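16S rRNA (adenine(1408)-N(1))-methyltransferase (Escherichia coli, PDB 3P2E) methylates N1 of adenine 1408 in the 16S rRNA of assembled 30S ribosomal subunits, using S-adenosyl-L-methionine, and so confers resistance to many aminoglycosides. Local coordinates at residues A85-L90 with R119-N124; D25-D30 with F50-D55. All blocks are in the same frame, centred on the assembly; numbering follows the deposited sequence.

Interaction 1 of 2, residues A85-L90 with R119-N124. With SAH (S-adenosyl-L-homocysteine), chain C.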
loop_
_atom_site.group_PDB
_atom_site.type_symbol
_atom_site.label_atom_id
_atom_site.label_comp_id
_atom_site.label_asym_id
_atom_site.label_seq_id
_atom_site.Cartn_x
_atom_site.Cartn_y
_atom_site.Cartn_z
ATOM N N ALA A 85 -11.140 1.563 -4.210
ATOM C CA ALA A 85 -11.288 0.243 -4.798
ATOM C C ALA A 85 -10.837 -0.796 -3.783
ATOM O O ALA A 85 -10.240 -0.455 -2.761
ATOM C CB ALA A 85 -10.439 0.135 -6.063
ATOM N N ALA A 86 -11.129 -2.061 -4.072
ATOM C CA ALA A 86 -10.745 -3.167 -3.200
ATOM C C ALA A 86 -9.827 -4.116 -3.962
ATOM O O ALA A 86 -9.807 -4.119 -5.191
ATOM C CB ALA A 86 -11.984 -3.909 -2.722
ATOM N N ALA A 87 -9.083 -4.938 -3.227
ATOM C CA ALA A 87 -8.159 -5.882 -3.845
ATOM C C ALA A 87 -8.852 -6.859 -4.788
ATOM O O ALA A 87 -8.235 -7.344 -5.742
ATOM C CB ALA A 87 -7.400 -6.648 -2.770
ATOM N N GLU A 88 -10.125 -7.149 -4.523
ATOM C CA GLU A 88 -10.886 -8.077 -5.356
ATOM C C GLU A 88 -11.360 -7.451 -6.667
ATOM O O GLU A 88 -11.737 -8.165 -7.598
ATOM C CB GLU A 88 -12.104 -8.615 -4.591
ATOM C CG GLU A 88 -11.766 -9.322 -3.293
ATOM C CD GLU A 88 -11.901 -8.422 -2.080
ATOM O OE1 GLU A 88 -11.489 -7.246 -2.157
ATOM O OE2 GLU A 88 -12.413 -8.894 -1.044
ATOM N N SER A 89 -11.341 -6.124 -6.740
ATOM C CA SER A 89 -11.783 -5.424 -7.943
ATOM C C SER A 89 -10.933 -4.186 -8.208
ATOM O O SER A 89 -11.412 -3.055 -8.115
ATOM C CB SER A 89 -13.253 -5.021 -7.806
ATOM O OG SER A 89 -13.445 -4.172 -6.687
ATOM N N LEU A 90 -9.668 -4.409 -8.544
ATOM C CA LEU A 90 -8.748 -3.315 -8.817
ATOM C C LEU A 90 -9.031 -2.679 -10.174
ATOM O O LEU A 90 -9.430 -3.361 -11.113
ATOM C CB LEU A 90 -7.310 -3.834 -8.767
ATOM C CG LEU A 90 -6.883 -4.371 -7.398
ATOM C CD1 LEU A 90 -5.579 -5.132 -7.518
ATOM C CD2 LEU A 90 -6.742 -3.216 -6.422
ATOM N N ARG A 119 -3.922 -16.899 -3.673
ATOM C CA ARG A 119 -3.158 -16.753 -4.907
ATOM C C ARG A 119 -3.807 -15.899 -5.989
ATOM O O ARG A 119 -3.142 -15.065 -6.603
ATOM C CB ARG A 119 -2.803 -18.128 -5.480
ATOM C CG ARG A 119 -1.830 -18.919 -4.612
ATOM C CD ARG A 119 -1.289 -20.132 -5.352
ATOM N NE ARG A 119 -2.347 -21.056 -5.747
ATOM C CZ ARG A 119 -3.053 -21.794 -4.898
ATOM N NH1 ARG A 119 -2.816 -21.720 -3.595
ATOM N NH2 ARG A 119 -3.999 -22.605 -5.351
ATOM N N ASP A 120 -5.100 -16.093 -6.221
ATOM C CA ASP A 120 -5.792 -15.326 -7.250
ATOM C C ASP A 120 -5.769 -13.832 -6.945
ATOM O O ASP A 120 -5.458 -13.021 -7.818
ATOM C CB ASP A 120 -7.234 -15.812 -7.402
ATOM C CG ASP A 120 -7.991 -15.069 -8.488
ATOM O OD1 ASP A 120 -7.507 -15.028 -9.642
ATOM O OD2 ASP A 120 -9.075 -14.527 -8.193
ATOM N N ILE A 121 -6.090 -13.467 -5.709
ATOM C CA ILE A 121 -6.089 -12.060 -5.329
ATOM C C ILE A 121 -4.683 -11.465 -5.410
ATOM O O ILE A 121 -4.502 -10.363 -5.933
ATOM C CB ILE A 121 -6.642 -11.855 -3.898
ATOM C CG1 ILE A 121 -8.084 -12.358 -3.814
ATOM C CG2 ILE A 121 -6.598 -10.376 -3.538
ATOM C CD1 ILE A 121 -9.054 -11.620 -4.719
ATOM N N LEU A 122 -3.685 -12.184 -4.901
ATOM C CA LEU A 122 -2.320 -11.666 -4.961
ATOM C C LEU A 122 -1.891 -11.497 -6.416
ATOM O O LEU A 122 -1.126 -10.590 -6.748
ATOM C CB LEU A 122 -1.345 -12.586 -4.216
ATOM C CG LEU A 122 -1.474 -12.585 -2.687
ATOM C CD1 LEU A 122 -0.281 -13.307 -2.077
ATOM C CD2 LEU A 122 -1.535 -11.153 -2.163
ATOM N N SER A 123 -2.391 -12.369 -7.289
ATOM C CA SER A 123 -2.066 -12.273 -8.704
ATOM C C SER A 123 -2.590 -10.947 -9.250
ATOM O O SER A 123 -1.918 -10.298 -10.060
ATOM C CB SER A 123 -2.682 -13.438 -9.480
ATOM O OG SER A 123 -2.068 -14.662 -9.120
ATOM N N ASN A 124 -3.783 -10.546 -8.804
ATOM C CA ASN A 124 -4.373 -9.279 -9.244
ATOM C C ASN A 124 -3.488 -8.125 -8.789
ATOM O O ASN A 124 -3.290 -7.155 -9.521
ATOM C CB ASN A 124 -5.769 -9.046 -8.645
ATOM C CG ASN A 124 -6.770 -10.119 -9.010
ATOM O OD1 ASN A 124 -6.711 -10.711 -10.088
ATOM N ND2 ASN A 124 -7.723 -10.357 -8.112
HETATM N N SAH C . -2.294 0.458 5.785
HETATM C CA SAH C . -3.093 0.935 6.786
HETATM C CB SAH C . -4.049 -0.161 7.266
HETATM C CG SAH C . -5.275 0.246 8.027
HETATM S SD SAH C . -6.363 -1.033 8.564
HETATM C C SAH C . -2.179 1.575 7.920
HETATM O O SAH C . -2.823 2.397 8.421
HETATM O OXT SAH C . -1.108 1.251 8.174
HETATM C "C5'" SAH C . -6.715 -2.202 7.244
HETATM C "C4'" SAH C . -7.202 -1.377 5.964
HETATM O "O4'" SAH C . -7.292 -2.404 4.968
HETATM C "C3'" SAH C . -8.565 -0.728 6.092
HETATM O "O3'" SAH C . -8.485 0.705 5.806
HETATM C "C2'" SAH C . -9.480 -1.548 5.110
HETATM O "O2'" SAH C . -10.519 -0.829 4.481
HETATM C "C1'" SAH C . -8.447 -2.120 4.117
HETATM N N9 SAH C . -8.891 -3.399 3.432
HETATM C C8 SAH C . -9.443 -4.533 4.043
HETATM N N7 SAH C . -9.784 -5.467 3.172
HETATM C C5 SAH C . -9.412 -4.863 1.925
HETATM C C6 SAH C . -9.561 -5.443 0.618
HETATM N N6 SAH C . -10.093 -6.673 0.428
HETATM N N1 SAH C . -9.116 -4.634 -0.413
HETATM C C2 SAH C . -8.565 -3.363 -0.207
HETATM N N3 SAH C . -8.426 -2.812 1.064
HETATM C C4 SAH C . -8.878 -3.636 2.065
#
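Glu88 and Ile121 bring the two backbones closest, their CA atoms 6.2 Å apart, where a type I beta turn from Ala86 to Ser89 passes the start of helix 119-126. The turn is closed by the backbone bond from Ser89 N to Ala86 O. Ile121 meets it with two branches: CG2 lies 3.9 Å from Ala87 CB, while CD1 reaches Glu88 CG at 3.8 Å, the two side chains crossing obliquely. Beyond the turn, the CD1 methyl of Leu90 rests on the helix backbone, 3.7 Å from Asn124 O, and also touches Asn124 CB. The contact between the segments is therefore van der Waals packing, whereas Ala87 N and Glu88 OE1 bond the adenine of the cofactor product. Ala87 N donates an almost straight bond (171°) to adenine N1 of S-adenosyl-L-homocysteine, 2.8 Å away. The Glu88 chain, bent at CG (chi2 97°), folds its carboxylate back over the turn, and OE1 accepts from adenine N6 at 3.0 Å with a less straight N-H...O angle of 144°. Tyr113 OH of helix 108-115 bonds the other oxygen, OE2, which helps fix the carboxylate's rotation. A backbone N-H facing N1 and a carboxylate facing the amino group match the donor and acceptor pattern of adenine's Watson-Crick edge, consistent with recognition of an adenine base.

Interaction 2 of 2, residues D25-D30 with F50-D55. With SAH (S-adenosyl-L-homocysteine), chain C.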
loop_
_atom_site.group_PDB
_atom_site.type_symbol
_atom_site.label_atom_id
_atom_site.label_comp_id
_atom_site.label_asym_id
_atom_site.label_seq_id
_atom_site.Cartn_x
_atom_site.Cartn_y
_atom_site.Cartn_z
ATOM N N ASP A 25 9.230 10.143 -11.833
ATOM C CA ASP A 25 10.005 9.032 -12.365
ATOM C C ASP A 25 9.581 7.669 -11.839
ATOM O O ASP A 25 9.897 6.652 -12.453
ATOM C CB ASP A 25 11.492 9.228 -12.084
ATOM C CG ASP A 25 12.131 10.231 -13.018
ATOM O OD1 ASP A 25 11.626 10.386 -14.149
ATOM O OD2 ASP A 25 13.144 10.845 -12.631
ATOM N N ARG A 26 8.876 7.645 -10.710
ATOM C CA ARG A 26 8.432 6.382 -10.120
ATOM C C ARG A 26 6.983 6.469 -9.661
ATOM O O ARG A 26 6.450 7.556 -9.444
ATOM C CB ARG A 26 9.292 6.012 -8.905
ATOM C CG ARG A 26 10.782 5.914 -9.176
ATOM C CD ARG A 26 11.574 5.582 -7.917
ATOM N NE ARG A 26 11.522 4.164 -7.561
ATOM C CZ ARG A 26 10.514 3.572 -6.924
ATOM N NH1 ARG A 26 9.448 4.270 -6.554
ATOM N NH2 ARG A 26 10.577 2.274 -6.654
ATOM N N VAL A 27 6.356 5.309 -9.525
ATOM C CA VAL A 27 4.979 5.223 -9.052
ATOM C C VAL A 27 4.936 4.175 -7.943
ATOM O O VAL A 27 5.423 3.059 -8.114
ATOM C CB VAL A 27 4.005 4.788 -10.182
ATOM C CG1 VAL A 27 2.609 4.533 -9.604
ATOM C CG2 VAL A 27 3.936 5.863 -11.250
ATOM N N HIS A 28 4.365 4.544 -6.800
ATOM C CA HIS A 28 4.254 3.627 -5.678
ATOM C C HIS A 28 2.782 3.440 -5.333
ATOM O O HIS A 28 2.043 4.414 -5.234
ATOM C CB HIS A 28 4.978 4.185 -4.446
ATOM C CG HIS A 28 4.855 3.313 -3.237
ATOM N ND1 HIS A 28 5.648 2.203 -3.038
ATOM C CD2 HIS A 28 3.982 3.343 -2.202
ATOM C CE1 HIS A 28 5.268 1.586 -1.932
ATOM N NE2 HIS A 28 4.257 2.256 -1.408
ATOM N N ILE A 29 2.363 2.191 -5.158
ATOM C CA ILE A 29 0.984 1.896 -4.789
ATOM C C ILE A 29 0.943 1.307 -3.382
ATOM O O ILE A 29 1.705 0.393 -3.062
ATOM C CB ILE A 29 0.321 0.873 -5.755
ATOM C CG1 ILE A 29 0.101 1.513 -7.130
ATOM C CG2 ILE A 29 -1.021 0.399 -5.175
ATOM C CD1 ILE A 29 -0.533 0.578 -8.166
ATOM N N ASP A 30 0.067 1.852 -2.543
ATOM C CA ASP A 30 -0.114 1.357 -1.184
ATOM C C ASP A 30 -1.553 0.849 -1.140
ATOM O O ASP A 30 -2.504 1.639 -1.172
ATOM C CB ASP A 30 0.102 2.479 -0.163
ATOM C CG ASP A 30 0.015 1.989 1.272
ATOM O OD1 ASP A 30 0.554 0.899 1.558
ATOM O OD2 ASP A 30 -0.583 2.698 2.116
ATOM N N PHE A 50 5.198 9.271 -7.566
ATOM C CA PHE A 50 3.767 9.534 -7.511
ATOM C C PHE A 50 3.176 8.434 -6.644
ATOM O O PHE A 50 3.344 7.249 -6.936
ATOM C CB PHE A 50 3.138 9.495 -8.901
ATOM C CG PHE A 50 1.699 9.916 -8.911
ATOM C CD1 PHE A 50 1.350 11.229 -8.619
ATOM C CD2 PHE A 50 0.689 8.996 -9.171
ATOM C CE1 PHE A 50 0.012 11.625 -8.581
ATOM C CE2 PHE A 50 -0.651 9.378 -9.136
ATOM C CZ PHE A 50 -0.990 10.698 -8.840
ATOM N N TYR A 51 2.497 8.837 -5.572
ATOM C CA TYR A 51 1.904 7.899 -4.628
ATOM C C TYR A 51 0.414 7.662 -4.824
ATOM O O TYR A 51 -0.384 8.598 -4.878
ATOM C CB TYR A 51 2.180 8.381 -3.201
ATOM C CG TYR A 51 3.640 8.246 -2.824
ATOM C CD1 TYR A 51 4.136 7.049 -2.308
ATOM C CD2 TYR A 51 4.539 9.286 -3.057
ATOM C CE1 TYR A 51 5.493 6.888 -2.039
ATOM C CE2 TYR A 51 5.899 9.134 -2.794
ATOM C CZ TYR A 51 6.366 7.935 -2.286
ATOM O OH TYR A 51 7.707 7.772 -2.034
ATOM N N ILE A 52 0.056 6.388 -4.924
ATOM C CA ILE A 52 -1.326 5.983 -5.121
ATOM C C ILE A 52 -1.777 5.133 -3.947
ATOM O O ILE A 52 -1.280 4.025 -3.752
ATOM C CB ILE A 52 -1.477 5.158 -6.411
ATOM C CG1 ILE A 52 -0.980 5.980 -7.603
ATOM C CG2 ILE A 52 -2.941 4.754 -6.613
ATOM C CD1 ILE A 52 -0.979 5.215 -8.917
ATOM N N GLY A 53 -2.709 5.668 -3.165
ATOM C CA GLY A 53 -3.226 4.946 -2.016
ATOM C C GLY A 53 -4.608 4.424 -2.339
ATOM O O GLY A 53 -5.497 5.193 -2.700
ATOM N N ILE A 54 -4.788 3.115 -2.191
ATOM C CA ILE A 54 -6.052 2.450 -2.498
ATOM C C ILE A 54 -6.756 1.912 -1.250
ATOM O O ILE A 54 -6.133 1.268 -0.408
ATOM C CB ILE A 54 -5.812 1.244 -3.431
ATOM C CG1 ILE A 54 -5.043 1.679 -4.679
ATOM C CG2 ILE A 54 -7.142 0.611 -3.820
ATOM C CD1 ILE A 54 -4.623 0.512 -5.564
ATOM N N ASP A 55 -8.053 2.183 -1.137
ATOM C CA ASP A 55 -8.846 1.673 -0.021
ATOM C C ASP A 55 -10.327 1.755 -0.375
ATOM O O ASP A 55 -10.775 2.728 -0.974
ATOM C CB ASP A 55 -8.602 2.473 1.259
ATOM C CG ASP A 55 -8.894 1.661 2.509
ATOM O OD1 ASP A 55 -7.936 1.307 3.218
ATOM O OD2 ASP A 55 -10.079 1.358 2.775
HETATM N N SAH C . -2.294 0.458 5.785
HETATM C CA SAH C . -3.093 0.935 6.786
HETATM C CB SAH C . -4.049 -0.161 7.266
HETATM C CG SAH C . -5.275 0.246 8.027
HETATM S SD SAH C . -6.363 -1.033 8.564
HETATM C C SAH C . -2.179 1.575 7.920
HETATM O O SAH C . -2.823 2.397 8.421
HETATM O OXT SAH C . -1.108 1.251 8.174
HETATM C "C5'" SAH C . -6.715 -2.202 7.244
HETATM C "C4'" SAH C . -7.202 -1.377 5.964
HETATM O "O4'" SAH C . -7.292 -2.404 4.968
HETATM C "C3'" SAH C . -8.565 -0.728 6.092
HETATM O "O3'" SAH C . -8.485 0.705 5.806
HETATM C "C2'" SAH C . -9.480 -1.548 5.110
HETATM O "O2'" SAH C . -10.519 -0.829 4.481
HETATM C "C1'" SAH C . -8.447 -2.120 4.117
HETATM N N9 SAH C . -8.891 -3.399 3.432
HETATM C C8 SAH C . -9.443 -4.533 4.043
HETATM N N7 SAH C . -9.784 -5.467 3.172
HETATM C C5 SAH C . -9.412 -4.863 1.925
HETATM C C6 SAH C . -9.561 -5.443 0.618
HETATM N N6 SAH C . -10.093 -6.673 0.428
HETATM N N1 SAH C . -9.116 -4.634 -0.413
HETATM C C2 SAH C . -8.565 -3.363 -0.207
HETATM N N3 SAH C . -8.426 -2.812 1.064
HETATM C C4 SAH C . -8.878 -3.636 2.065
#
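Ile52 O takes the N-H of Asp30 at 2.8 Å in a nearly straight bond and also receives the CA-H of Ile29, its CA 3.3 Å from that O. The parallel pairing continues with Phe50 N to Arg26 O, His28 N to Phe50 O, Ile52 N to His28 O and Ile54 N to Asp30 O; Phe50 O, His28 O and Asp30 O also receive CA-H groups. Strands 26-30 and 50-54, inclined by 18°, belong to a beta-alpha-beta unit of the Rossmann-like methyltransferase fold, with crossover helix 37-44. On the face away from that helix, Val27 CG1 meets Ile52 CD1 at 3.7 Å, Ile29 CG1 lies alongside Ile52 CB, and Ile29 CG2 reaches Ile54 CD1 at 3.6 Å. On the helix-covered face, His28 and Tyr51 form an oblique aromatic pair, planes at 54°. Tyr51 CG stands beside its backbone N (chi1 -70°), which brings the ring's CD1-CE1 side against His28 CB, 3.7 Å from CE1; Ser100 and Ser102 hold the imidazole nitrogens. Past the second strand, Asp55 OD1 accepts from ribose O3' at 2.7 Å and OD2 from O2' at 2.8 Å; Gly34 N also bonds OD1 and Val57 N OD2, which would help position the carboxylate for the diol.

Overall arrangement
From the N terminus, strand 26-31 comes first, and interaction 2 closes when the chain, after helix 37-44, returns as strand 49-54 beside it in the central sheet. Interaction 1 opens only later, in the loop after edge strand 80-83, and closes once strand 98-104 and helix 108-115 have been traversed and helix 119-126 begins. The two contacts thus follow in series, neither nested nor crossed, with centres about 16 Å apart. They meet where Ala85 O packs against Ile54 CG2, at 3.4 Å. Interaction 2 joins strands inside the sheet, whereas interaction 1 joins a loop to a helix; S-adenosyl-L-homocysteine bridges them, ribose to 50-55 and adenine to 85-90.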